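Local coordinates for protein DNA helicase RecQ (Deinococcus radiodurans, PDB 4Q48) that probably couples ATP hydrolysis to 3'-5' unwinding of duplex DNA, represented here by a catalytic core of two helicase lobes with zinc-binding and RQC domains, at residues G40-M46 against P175-A181; D262-Y266 against V278-F282; E416-A420 against L469-L474. All coordinates share one frame; numbering follows the deposited sequence.

Contact 1 (G40-M46 against P175-A181); sequences GNALVLM and PRVALTA
Asn41-Met46 and Arg176-Ala181 run side by side as neighbouring parallel strands in the interior of the first helicase lobe, their axes only 14° apart. The ladder has the regular zigzag of a parallel pair: Ala42, Val44 and Met46 give their N-H groups to Arg176, Ala178 and Thr180, and Ala42 and Val44 return their carbonyls to Ala178 and Thr180. Val44 holds the middle with both of its backbone groups, N to Ala178 O and O to Thr180 N, each at 2.7 Å. At the start of the ladder a side chain stands in for the backbone. Asn41 OD1 accepts Arg176 N at 2.9 Å, with the donor above the plane of the amide. Asn41 CG lies over a face of the Arg176 guanidinium, whose NE is bonded to Leu195 O.

This is the central sheet of a P-loop NTPase domain, and strand 42-45 leads into the P-loop (Walker A), whose Gly49 and the helix-start residues Gly51 and Lys52 bind ADP, absent from this model. On the face of Ala42, Val44, Val177 and Leu179 the two strands meet through aliphatic groups: Val44 CG1 meets Leu179 CD2 at 3.8 Å and its CG2 meets Val177 CG2 at 3.9 Å, beneath helices 29-37 and 50-62. On the other face Thr180 has OG1 anti to its N (chi1 -175°), which leaves CG2 to lie alongside Leu45 CD2 at 3.5 Å while the hydroxyl bonds to His148 of the DEAH sequence. Such a link is consistent with helicase motifs II and III. At the last rung, the Met46 side chain lies beside Gln29 and Lys52, two ADP-binding residues.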
ATOM      1  N   GLY A  40       8.380  12.491 -20.451  1.00 44.54           N
ATOM      2  CA  GLY A  40       9.156  11.948 -19.349  1.00 46.18           C
ATOM      3  C   GLY A  40       8.694  10.576 -18.884  1.00 53.29           C
ATOM      4  O   GLY A  40       7.735  10.014 -19.420  1.00 52.08           O
ATOM      5  N   ASN A  41       9.402  10.027 -17.898  1.00 55.68           N
ATOM      6  CA  ASN A  41       8.987   8.804 -17.219  1.00 52.11           C
ATOM      7  C   ASN A  41       8.524   9.178 -15.832  1.00 51.78           C
ATOM      8  O   ASN A  41       8.832  10.270 -15.356  1.00 49.40           O
ATOM      9  CB  ASN A  41      10.123   7.787 -17.124  1.00 52.40           C
ATOM     10  CG  ASN A  41      10.503   7.203 -18.467  1.00 57.61           C
ATOM     11  OD1 ASN A  41       9.778   7.358 -19.457  1.00 55.72           O
ATOM     12  ND2 ASN A  41      11.639   6.505 -18.505  1.00 54.40           N
ATOM     13  N   ALA A  42       7.793   8.285 -15.178  1.00 54.22           N
ATOM     14  CA  ALA A  42       7.233   8.614 -13.869  1.00 53.41           C
ATOM     15  C   ALA A  42       6.883   7.379 -13.043  1.00 53.26           C
ATOM     16  O   ALA A  42       6.553   6.318 -13.580  1.00 53.86           O
ATOM     17  CB  ALA A  42       6.017   9.497 -14.032  1.00 49.91           C
ATOM     18  N   LEU A  43       6.995   7.531 -11.729  1.00 54.22           N
ATOM     19  CA  LEU A  43       6.501   6.552 -10.774  1.00 50.37           C
ATOM     20  C   LEU A  43       5.426   7.214  -9.948  1.00 54.12           C
ATOM     21  O   LEU A  43       5.688   8.188  -9.244  1.00 52.09           O
ATOM     22  CB  LEU A  43       7.605   6.030  -9.879  1.00 51.65           C
ATOM     23  CG  LEU A  43       7.119   4.983  -8.887  1.00 52.25           C
ATOM     24  CD1 LEU A  43       6.313   3.923  -9.609  1.00 56.57           C
ATOM     25  CD2 LEU A  43       8.281   4.345  -8.146  1.00 51.39           C
ATOM     26  N   VAL A  44       4.205   6.713 -10.082  1.00 53.09           N
ATOM     27  CA  VAL A  44       3.055   7.324  -9.436  1.00 53.66           C
ATOM     28  C   VAL A  44       2.413   6.389  -8.402  1.00 57.21           C
ATOM     29  O   VAL A  44       2.043   5.253  -8.706  1.00 57.96           O
ATOM     30  CB  VAL A  44       2.011   7.771 -10.479  1.00 53.26           C
ATOM     31  CG1 VAL A  44       0.746   8.266  -9.799  1.00 53.18           C
ATOM     32  CG2 VAL A  44       2.596   8.860 -11.360  1.00 52.75           C
ATOM     33  N   LEU A  45       2.318   6.862  -7.164  1.00 58.16           N
ATOM     34  CA  LEU A  45       1.772   6.055  -6.088  1.00 48.02           C
ATOM     35  C   LEU A  45       0.570   6.800  -5.531  1.00 48.55           C
ATOM     36  O   LEU A  45       0.685   7.928  -5.034  1.00 50.05           O
ATOM     37  CB  LEU A  45       2.845   5.796  -5.033  1.00 48.87           C
ATOM     38  CG  LEU A  45       4.173   5.347  -5.679  1.00 48.43           C
ATOM     39  CD1 LEU A  45       5.210   6.445  -5.544  1.00 56.77           C
ATOM     40  CD2 LEU A  45       4.729   4.044  -5.145  1.00 43.51           C
ATOM     41  N   MET A  46      -0.610   6.223  -5.752  1.00 49.08           N
ATOM     42  CA  MET A  46      -1.856   6.866  -5.338  1.00 49.79           C
ATOM     43  C   MET A  46      -2.876   5.879  -4.805  1.00 49.75           C
ATOM     44  O   MET A  46      -2.877   4.715  -5.182  1.00 50.79           O
ATOM     45  CB  MET A  46      -2.467   7.635  -6.512  1.00 48.92           C
ATOM     46  CG  MET A  46      -1.765   8.943  -6.809  1.00 54.02           C
ATOM     47  SD  MET A  46      -2.739  10.120  -7.776  1.00 61.09           S
ATOM     48  CE  MET A  46      -4.405   9.688  -7.309  1.00 57.44           C
ATOM     49  N   PRO A 175       7.598   7.266 -23.488  1.00 46.51           N
ATOM     50  CA  PRO A 175       7.440   7.458 -22.038  1.00 46.11           C
ATOM     51  C   PRO A 175       6.840   6.243 -21.335  1.00 41.85           C
ATOM     52  O   PRO A 175       5.981   5.575 -21.913  1.00 40.06           O
ATOM     53  CB  PRO A 175       6.463   8.645 -21.940  1.00 43.12           C
ATOM     54  CG  PRO A 175       6.527   9.314 -23.239  1.00 41.03           C
ATOM     55  CD  PRO A 175       6.777   8.226 -24.248  1.00 45.04           C
ATOM     56  N   ARG A 176       7.300   5.979 -20.114  1.00 44.09           N
ATOM     57  CA  ARG A 176       6.758   4.922 -19.262  1.00 45.68           C
ATOM     58  C   ARG A 176       6.227   5.529 -17.966  1.00 48.74           C
ATOM     59  O   ARG A 176       7.002   6.107 -17.204  1.00 51.36           O
ATOM     60  CB  ARG A 176       7.822   3.893 -18.881  1.00 41.22           C
ATOM     61  CG  ARG A 176       7.962   2.714 -19.791  1.00 43.46           C
ATOM     62  CD  ARG A 176       9.134   1.821 -19.364  1.00 56.68           C
ATOM     63  NE  ARG A 176      10.335   2.557 -18.958  1.00 56.44           N
ATOM     64  CZ  ARG A 176      11.201   3.121 -19.788  1.00 54.88           C
ATOM     65  NH1 ARG A 176      11.004   3.054 -21.099  1.00 64.08           N
ATOM     66  NH2 ARG A 176      12.255   3.764 -19.307  1.00 52.64           N
ATOM     67  N   VAL A 177       4.938   5.401 -17.678  1.00 45.05           N
ATOM     68  CA  VAL A 177       4.496   5.791 -16.341  1.00 46.85           C
ATOM     69  C   VAL A 177       3.894   4.581 -15.630  1.00 43.29           C
ATOM     70  O   VAL A 177       3.033   3.876 -16.171  1.00 45.10           O
ATOM     71  CB  VAL A 177       3.491   6.976 -16.370  1.00 49.69           C
ATOM     72  CG1 VAL A 177       2.214   6.617 -17.128  1.00 43.57           C
ATOM     73  CG2 VAL A 177       3.172   7.412 -14.964  1.00 47.44           C
ATOM     74  N   ALA A 178       4.424   4.297 -14.449  1.00 44.39           N
ATOM     75  CA  ALA A 178       3.980   3.161 -13.639  1.00 45.16           C
ATOM     76  C   ALA A 178       3.226   3.685 -12.432  1.00 47.53           C
ATOM     77  O   ALA A 178       3.703   4.566 -11.713  1.00 49.27           O
ATOM     78  CB  ALA A 178       5.160   2.277 -13.210  1.00 43.73           C
ATOM     79  N   LEU A 179       2.021   3.183 -12.236  1.00 46.33           N
ATOM     80  CA  LEU A 179       1.204   3.668 -11.140  1.00 44.94           C
ATOM     81  C   LEU A 179       0.808   2.536 -10.206  1.00 52.53           C
ATOM     82  O   LEU A 179       0.532   1.417 -10.661  1.00 57.18           O
ATOM     83  CB  LEU A 179      -0.044   4.368 -11.682  1.00 50.68           C
ATOM     84  CG  LEU A 179       0.149   5.263 -12.911  1.00 48.64           C
ATOM     85  CD1 LEU A 179      -0.200   4.480 -14.179  1.00 46.95           C
ATOM     86  CD2 LEU A 179      -0.680   6.524 -12.804  1.00 47.73           C
ATOM     87  N   THR A 180       0.873   2.773  -8.902  1.00 51.67           N
ATOM     88  CA  THR A 180       0.446   1.736  -7.967  1.00 55.11           C
ATOM     89  C   THR A 180      -0.292   2.325  -6.760  1.00 54.20           C
ATOM     90  O   THR A 180      -0.172   3.516  -6.448  1.00 50.41           O
ATOM     91  CB  THR A 180       1.639   0.860  -7.480  1.00 56.33           C
ATOM     92  OG1 THR A 180       1.153  -0.209  -6.652  1.00 53.86           O
ATOM     93  CG2 THR A 180       2.665   1.687  -6.721  1.00 47.35           C
ATOM     94  N   ALA A 181      -1.048   1.470  -6.078  1.00 62.12           N
ATOM     95  CA  ALA A 181      -1.783   1.855  -4.878  1.00 56.98           C
ATOM     96  C   ALA A 181      -1.179   1.152  -3.674  1.00 63.80           C
ATOM     97  O   ALA A 181      -1.585   1.389  -2.538  1.00 69.99           O
ATOM     98  CB  ALA A 181      -3.263   1.532  -5.008  1.00 56.24           C
TER

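Contact 2 (D262-Y266 against V278-F282); sequences DALAY and VQERF
Val278 packs between Leu264 and Tyr266, and these three side chains supply the centre of the apolar packing. With CG1 anti to its backbone N (chi1 170°), Val278 presents that one methyl to both strand residues: it approaches Leu264 CD1 to 4.0 Å, the two side chains sliding past each other, and Tyr266 CD1 to 3.8 Å, obliquely to the ring. The second methyl, CG2, lies against the strand backbone, 3.6 Å from Ala265 O. One helical turn on, the aliphatic base of Arg281 reaches the same Leu264 methyl from a direction roughly at right angles to Val278, its CB 4.0 Å from Leu264 CD1.

The elements so joined are the first two of a beta-alpha-beta unit in the second RecA-like lobe: strand 263-266, helix 272-284, strand 289-292. The 278-282 part of the helix runs at 143° to strand 263-266, which is the outermost of its sheet within the chain. Because Val278 and Phe282 both also touch Val290, the helix is seated over two neighbouring strands at once. Ala263 and Ala265 point to the opposite face, where helix 246-258 covers them.

Mixed apolar and polar packing is found at the Tyr266 end. Gln279 CG lies 3.9 Å from Tyr266 CE1, and its amide is turned almost perpendicular to the ring, with NE2 at 3.2 Å from the phenol OH.

Charge enters at the other end, just before strand 263-266. The placing of Asp262 OD2 and Arg281 NH2 is doubtful, since they are modelled too close, but a salt bridge between the carboxylate and the guanidinium is probable. Arg281 NH2 also forms a salt bridge to Glu285, just after the helix.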
ATOM      1  N   ASP A 262     -29.393  -3.674  13.241  1.00 45.70           N
ATOM      2  CA  ASP A 262     -29.780  -4.280  11.967  1.00 47.71           C
ATOM      3  C   ASP A 262     -28.567  -4.795  11.180  1.00 58.21           C
ATOM      4  O   ASP A 262     -28.181  -4.223  10.144  1.00 54.87           O
ATOM      5  CB  ASP A 262     -30.590  -3.299  11.120  1.00 44.04           C
ATOM      6  CG  ASP A 262     -31.075  -3.917   9.813  1.00 54.45           C
ATOM      7  OD1 ASP A 262     -31.086  -5.166   9.702  1.00 56.61           O
ATOM      8  OD2 ASP A 262     -31.421  -3.154   8.884  1.00 55.47           O
ATOM      9  N   ALA A 263     -27.984  -5.894  11.663  1.00 58.31           N
ATOM     10  CA  ALA A 263     -26.765  -6.442  11.073  1.00 51.82           C
ATOM     11  C   ALA A 263     -27.038  -7.512  10.017  1.00 53.95           C
ATOM     12  O   ALA A 263     -28.000  -8.263  10.112  1.00 54.98           O
ATOM     13  CB  ALA A 263     -25.894  -7.007  12.150  1.00 49.60           C
ATOM     14  N   LEU A 264     -26.182  -7.563   8.998  1.00 53.30           N
ATOM     15  CA  LEU A 264     -26.286  -8.583   7.963  1.00 54.48           C
ATOM     16  C   LEU A 264     -24.954  -9.270   7.728  1.00 58.39           C
ATOM     17  O   LEU A 264     -23.900  -8.644   7.852  1.00 59.54           O
ATOM     18  CB  LEU A 264     -26.772  -7.979   6.641  1.00 57.89           C
ATOM     19  CG  LEU A 264     -27.991  -7.055   6.607  1.00 55.75           C
ATOM     20  CD1 LEU A 264     -28.237  -6.584   5.178  1.00 56.95           C
ATOM     21  CD2 LEU A 264     -29.214  -7.732   7.185  1.00 47.89           C
ATOM     22  N   ALA A 265     -25.001 -10.541   7.338  1.00 57.52           N
ATOM     23  CA  ALA A 265     -23.783 -11.257   7.012  1.00 59.53           C
ATOM     24  C   ALA A 265     -23.482 -11.088   5.522  1.00 61.57           C
ATOM     25  O   ALA A 265     -24.402 -10.973   4.710  1.00 69.01           O
ATOM     26  CB  ALA A 265     -23.905 -12.731   7.382  1.00 55.76           C
ATOM     27  N   TYR A 266     -22.195 -11.073   5.179  1.00 57.57           N
ATOM     28  CA  TYR A 266     -21.718 -10.874   3.808  1.00 57.32           C
ATOM     29  C   TYR A 266     -20.373 -11.586   3.684  1.00 69.13           C
ATOM     30  O   TYR A 266     -19.348 -11.089   4.181  1.00 62.40           O
ATOM     31  CB  TYR A 266     -21.590  -9.386   3.497  1.00 52.22           C
ATOM     32  CG  TYR A 266     -21.271  -8.976   2.070  1.00 59.33           C
ATOM     33  CD1 TYR A 266     -22.226  -9.043   1.070  1.00 65.32           C
ATOM     34  CD2 TYR A 266     -20.025  -8.441   1.744  1.00 68.45           C
ATOM     35  CE1 TYR A 266     -21.942  -8.624  -0.221  1.00 67.39           C
ATOM     36  CE2 TYR A 266     -19.728  -8.023   0.461  1.00 70.26           C
ATOM     37  CZ  TYR A 266     -20.692  -8.121  -0.524  1.00 74.24           C
ATOM     38  OH  TYR A 266     -20.402  -7.711  -1.813  1.00 73.16           O
ATOM     39  N   VAL A 278     -27.788  -8.011  -0.099  1.00 81.49           N
ATOM     40  CA  VAL A 278     -27.134  -7.358   1.031  1.00 72.86           C
ATOM     41  C   VAL A 278     -26.500  -6.062   0.575  1.00 67.10           C
ATOM     42  O   VAL A 278     -26.611  -5.055   1.264  1.00 65.51           O
ATOM     43  CB  VAL A 278     -26.075  -8.249   1.706  1.00 67.75           C
ATOM     44  CG1 VAL A 278     -25.268  -7.443   2.714  1.00 60.14           C
ATOM     45  CG2 VAL A 278     -26.745  -9.417   2.399  1.00 71.33           C
ATOM     46  N   GLN A 279     -25.847  -6.077  -0.583  1.00 66.56           N
ATOM     47  CA  GLN A 279     -25.313  -4.831  -1.104  1.00 73.01           C
ATOM     48  C   GLN A 279     -26.398  -3.759  -1.160  1.00 69.60           C
ATOM     49  O   GLN A 279     -26.239  -2.711  -0.556  1.00 64.73           O
ATOM     50  CB  GLN A 279     -24.715  -5.007  -2.500  1.00 80.01           C
ATOM     51  CG  GLN A 279     -23.479  -5.863  -2.591  1.00 77.24           C
ATOM     52  CD  GLN A 279     -22.697  -5.544  -3.851  1.00 82.31           C
ATOM     53  OE1 GLN A 279     -22.760  -4.422  -4.358  1.00 78.19           O
ATOM     54  NE2 GLN A 279     -21.962  -6.527  -4.368  1.00 81.08           N
ATOM     55  N   GLU A 280     -27.523  -4.047  -1.812  1.00 71.90           N
ATOM     56  CA  GLU A 280     -28.592  -3.049  -1.932  1.00 70.83           C
ATOM     57  C   GLU A 280     -29.114  -2.569  -0.569  1.00 63.69           C
ATOM     58  O   GLU A 280     -29.261  -1.366  -0.360  1.00 62.43           O
ATOM     59  CB  GLU A 280     -29.770  -3.584  -2.772  1.00 71.11           C
ATOM     60  CG  GLU A 280     -29.525  -3.673  -4.296  1.00 73.34           C
ATOM     61  CD  GLU A 280     -28.640  -2.552  -4.855  1.00 75.07           C
ATOM     62  OE1 GLU A 280     -29.019  -1.366  -4.742  1.00 68.31           O
ATOM     63  OE2 GLU A 280     -27.565  -2.862  -5.424  1.00 78.31           O
ATOM     64  N   ARG A 281     -29.358  -3.474   0.374  1.00 56.90           N
ATOM     65  CA  ARG A 281     -29.841  -3.008   1.673  1.00 59.55           C
ATOM     66  C   ARG A 281     -28.851  -2.037   2.331  1.00 60.02           C
ATOM     67  O   ARG A 281     -29.247  -1.043   2.950  1.00 54.71           O
ATOM     68  CB  ARG A 281     -30.130  -4.174   2.612  1.00 55.48           C
ATOM     69  CG  ARG A 281     -31.474  -4.826   2.403  1.00 52.44           C
ATOM     70  CD  ARG A 281     -31.996  -5.372   3.738  1.00 50.93           C
ATOM     71  NE  ARG A 281     -32.132  -4.323   4.748  1.00 49.87           N
ATOM     72  CZ  ARG A 281     -32.377  -4.549   6.042  1.00 62.12           C
ATOM     73  NH1 ARG A 281     -32.504  -5.798   6.491  1.00 65.43           N
ATOM     74  NH2 ARG A 281     -32.490  -3.531   6.897  1.00 53.46           N
ATOM     75  N   PHE A 282     -27.567  -2.327   2.182  1.00 58.00           N
ATOM     76  CA  PHE A 282     -26.536  -1.441   2.681  1.00 52.36           C
ATOM     77  C   PHE A 282     -26.535  -0.142   1.872  1.00 54.19           C
ATOM     78  O   PHE A 282     -26.550   0.944   2.439  1.00 54.17           O
ATOM     79  CB  PHE A 282     -25.166  -2.122   2.621  1.00 46.19           C
ATOM     80  CG  PHE A 282     -24.095  -1.421   3.419  1.00 50.15           C
ATOM     81  CD1 PHE A 282     -24.337  -1.004   4.726  1.00 47.70           C
ATOM     82  CD2 PHE A 282     -22.834  -1.198   2.874  1.00 48.36           C
ATOM     83  CE1 PHE A 282     -23.351  -0.368   5.464  1.00 40.18           C
ATOM     84  CE2 PHE A 282     -21.847  -0.565   3.603  1.00 42.87           C
ATOM     85  CZ  PHE A 282     -22.109  -0.143   4.903  1.00 44.10           C
TER

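Contact 3 (E416-A420 against L469-L474); sequences EAQMA and LWRSVL
Trp470 drives the outer rim of its six-membered ring against helix 414-426, and here the packing is close. CZ3 lies 3.3 Å from Glu416 O, which sits in the plane of the ring at its edge, and 3.8 Å from Glu416 CB. Met419 SD comes to the same rim, 3.8 Å from CH2, in an edge-on Met-aromatic contact with sulfur 78° off the ring normal. Beside the indole, the small Ala420 admits Leu474, its CB 4.0 Å from CD2, and Val473 fills in next to it. The two segments cross at -84° within the RQC domain, whose fold is of the winged-helix kind.

The packing is looser toward Leu469, which is partly exposed; its CD2 reaches only the Glu416 CG, at 4.2 Å. From there the glutamate's carboxylate leads away to His465. An alanine at Trp470 removes the ring and its N-H, which would probably open a gap beside Glu416 and Met419 and leave Gly462 O without its mate.

No hydrogen bond passes between the two segments, and the polar ends of Glu416 and Trp470 bond to His465 and Gly462 instead, which suggests that the crossing rests mainly on shape and apolar contact.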
ATOM      1  N   GLU A 416      20.082   5.706  22.779  1.00 34.62           N
ATOM      2  CA  GLU A 416      20.533   4.376  22.388  1.00 35.75           C
ATOM      3  C   GLU A 416      20.389   4.185  20.875  1.00 32.11           C
ATOM      4  O   GLU A 416      21.231   3.540  20.236  1.00 30.91           O
ATOM      5  CB  GLU A 416      19.755   3.294  23.155  1.00 36.12           C
ATOM      6  CG  GLU A 416      20.168   3.104  24.626  1.00 32.42           C
ATOM      7  CD  GLU A 416      19.616   4.172  25.582  1.00 37.02           C
ATOM      8  OE1 GLU A 416      18.880   5.102  25.156  1.00 39.23           O
ATOM      9  OE2 GLU A 416      19.935   4.084  26.787  1.00 47.75           O
ATOM     10  N   ALA A 417      19.318   4.736  20.312  1.00 28.86           N
ATOM     11  CA  ALA A 417      19.113   4.674  18.876  1.00 28.40           C
ATOM     12  C   ALA A 417      20.278   5.342  18.173  1.00 30.07           C
ATOM     13  O   ALA A 417      20.800   4.792  17.204  1.00 29.58           O
ATOM     14  CB  ALA A 417      17.796   5.312  18.466  1.00 25.69           C
ATOM     15  N   GLN A 418      20.719   6.495  18.683  1.00 30.67           N
ATOM     16  CA  GLN A 418      21.852   7.203  18.070  1.00 28.92           C
ATOM     17  C   GLN A 418      23.124   6.340  18.141  1.00 30.08           C
ATOM     18  O   GLN A 418      23.806   6.141  17.125  1.00 29.94           O
ATOM     19  CB  GLN A 418      22.107   8.545  18.738  1.00 26.96           C
ATOM     20  CG  GLN A 418      20.999   9.591  18.646  1.00 28.40           C
ATOM     21  CD  GLN A 418      21.285  10.813  19.552  1.00 35.14           C
ATOM     22  OE1 GLN A 418      22.206  10.797  20.387  1.00 41.12           O
ATOM     23  NE2 GLN A 418      20.505  11.861  19.385  1.00 29.77           N
ATOM     24  N   MET A 419      23.426   5.804  19.326  1.00 30.12           N
ATOM     25  CA  MET A 419      24.576   4.919  19.463  1.00 25.80           C
ATOM     26  C   MET A 419      24.521   3.801  18.442  1.00 31.00           C
ATOM     27  O   MET A 419      25.515   3.484  17.782  1.00 35.60           O
ATOM     28  CB  MET A 419      24.646   4.314  20.831  1.00 23.40           C
ATOM     29  CG  MET A 419      25.254   5.167  21.850  1.00 24.05           C
ATOM     30  SD  MET A 419      25.126   4.325  23.437  1.00 48.96           S
ATOM     31  CE  MET A 419      24.780   5.748  24.490  1.00 38.10           C
ATOM     32  N   ALA A 420      23.339   3.231  18.282  1.00 32.52           N
ATOM     33  CA  ALA A 420      23.202   2.090  17.404  1.00 33.35           C
ATOM     34  C   ALA A 420      23.402   2.517  15.965  1.00 28.91           C
ATOM     35  O   ALA A 420      24.163   1.883  15.243  1.00 26.76           O
ATOM     36  CB  ALA A 420      21.846   1.414  17.601  1.00 26.43           C
ATOM     37  N   LEU A 469      18.528  -5.538  25.318  1.00 42.76           N
ATOM     38  CA  LEU A 469      18.034  -4.217  24.998  1.00 42.68           C
ATOM     39  C   LEU A 469      18.468  -3.756  23.600  1.00 48.13           C
ATOM     40  O   LEU A 469      17.690  -3.132  22.855  1.00 43.20           O
ATOM     41  CB  LEU A 469      18.550  -3.231  26.030  1.00 40.72           C
ATOM     42  CG  LEU A 469      18.034  -1.823  25.864  1.00 38.35           C
ATOM     43  CD1 LEU A 469      17.539  -1.338  27.190  1.00 46.57           C
ATOM     44  CD2 LEU A 469      19.152  -0.953  25.337  1.00 45.06           C
ATOM     45  N   TRP A 470      19.720  -4.050  23.257  1.00 40.53           N
ATOM     46  CA  TRP A 470      20.256  -3.615  21.996  1.00 34.51           C
ATOM     47  C   TRP A 470      19.544  -4.295  20.874  1.00 36.87           C
ATOM     48  O   TRP A 470      19.182  -3.642  19.900  1.00 36.62           O
ATOM     49  CB  TRP A 470      21.749  -3.881  21.922  1.00 36.59           C
ATOM     50  CG  TRP A 470      22.502  -2.911  22.729  1.00 34.21           C
ATOM     51  CD1 TRP A 470      23.301  -3.175  23.807  1.00 38.51           C
ATOM     52  CD2 TRP A 470      22.522  -1.498  22.549  1.00 32.19           C
ATOM     53  NE1 TRP A 470      23.811  -2.004  24.315  1.00 39.33           N
ATOM     54  CE2 TRP A 470      23.348  -0.958  23.555  1.00 41.32           C
ATOM     55  CE3 TRP A 470      21.921  -0.631  21.636  1.00 34.90           C
ATOM     56  CZ2 TRP A 470      23.591   0.420  23.669  1.00 43.22           C
ATOM     57  CZ3 TRP A 470      22.156   0.744  21.756  1.00 35.22           C
ATOM     58  CH2 TRP A 470      22.983   1.252  22.760  1.00 33.38           C
ATOM     59  N   ARG A 471      19.312  -5.594  21.022  1.00 40.27           N
ATOM     60  CA  ARG A 471      18.674  -6.367  19.967  1.00 36.95           C
ATOM     61  C   ARG A 471      17.290  -5.797  19.756  1.00 40.72           C
ATOM     62  O   ARG A 471      16.788  -5.720  18.615  1.00 43.48           O
ATOM     63  CB  ARG A 471      18.601  -7.851  20.320  1.00 35.85           C
ATOM     64  CG  ARG A 471      19.928  -8.589  20.253  1.00 36.12           C
ATOM     65  CD  ARG A 471      20.635  -8.429  18.905  1.00 40.86           C
ATOM     66  NE  ARG A 471      20.093  -9.299  17.869  1.00 46.19           N
ATOM     67  CZ  ARG A 471      20.504 -10.548  17.663  1.00 46.35           C
ATOM     68  NH1 ARG A 471      21.456 -11.066  18.441  1.00 45.33           N
ATOM     69  NH2 ARG A 471      19.960 -11.280  16.684  1.00 42.34           N
ATOM     70  N   SER A 472      16.689  -5.394  20.874  1.00 39.61           N
ATOM     71  CA  SER A 472      15.385  -4.748  20.892  1.00 37.74           C
ATOM     72  C   SER A 472      15.413  -3.381  20.185  1.00 38.20           C
ATOM     73  O   SER A 472      14.616  -3.132  19.263  1.00 33.99           O
ATOM     74  CB  SER A 472      14.906  -4.594  22.334  1.00 34.24           C
ATOM     75  OG  SER A 472      13.885  -3.615  22.416  1.00 36.46           O
ATOM     76  N   VAL A 473      16.352  -2.521  20.594  1.00 36.91           N
ATOM     77  CA  VAL A 473      16.536  -1.216  19.969  1.00 30.88           C
ATOM     78  C   VAL A 473      16.726  -1.422  18.473  1.00 33.77           C
ATOM     79  O   VAL A 473      16.113  -0.711  17.656  1.00 31.72           O
ATOM     80  CB  VAL A 473      17.761  -0.449  20.537  1.00 30.45           C
ATOM     81  CG1 VAL A 473      18.210   0.621  19.579  1.00 34.19           C
ATOM     82  CG2 VAL A 473      17.461   0.171  21.889  1.00 31.48           C
ATOM     83  N   LEU A 474      17.542  -2.416  18.111  1.00 32.65           N
ATOM     84  CA  LEU A 474      17.800  -2.686  16.699  1.00 30.34           C
ATOM     85  C   LEU A 474      16.562  -3.120  15.932  1.00 33.35           C
ATOM     86  O   LEU A 474      16.357  -2.640  14.826  1.00 35.73           O
ATOM     87  CB  LEU A 474      18.914  -3.726  16.526  1.00 30.49           C
ATOM     88  CG  LEU A 474      20.312  -3.262  16.999  1.00 33.63           C
ATOM     89  CD1 LEU A 474      21.274  -4.441  17.114  1.00 35.58           C
ATOM     90  CD2 LEU A 474      20.910  -2.140  16.111  1.00 28.15           C
TER

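Overall arrangement
The three contacts follow one another along the chain, each in a different domain, and none touches another. Contact 1 lies in the first helicase lobe and contact 2 in the second, their centres 37 Å apart and their nearest atoms about 20 Å apart. Contact 3, in the RQC domain, is as far from contact 1 between centres but 49 Å from contact 2. Contact 1 alone borders the nucleotide site, empty here, its Met46 side chain about 4 Å from those of Lys52 and Gln29; contacts 2 and 3 lie away from it and from the zinc held by Cys381, Cys398, Cys401 and Cys404. No contact spans a domain boundary, consistent with domains that can shift relative to one another.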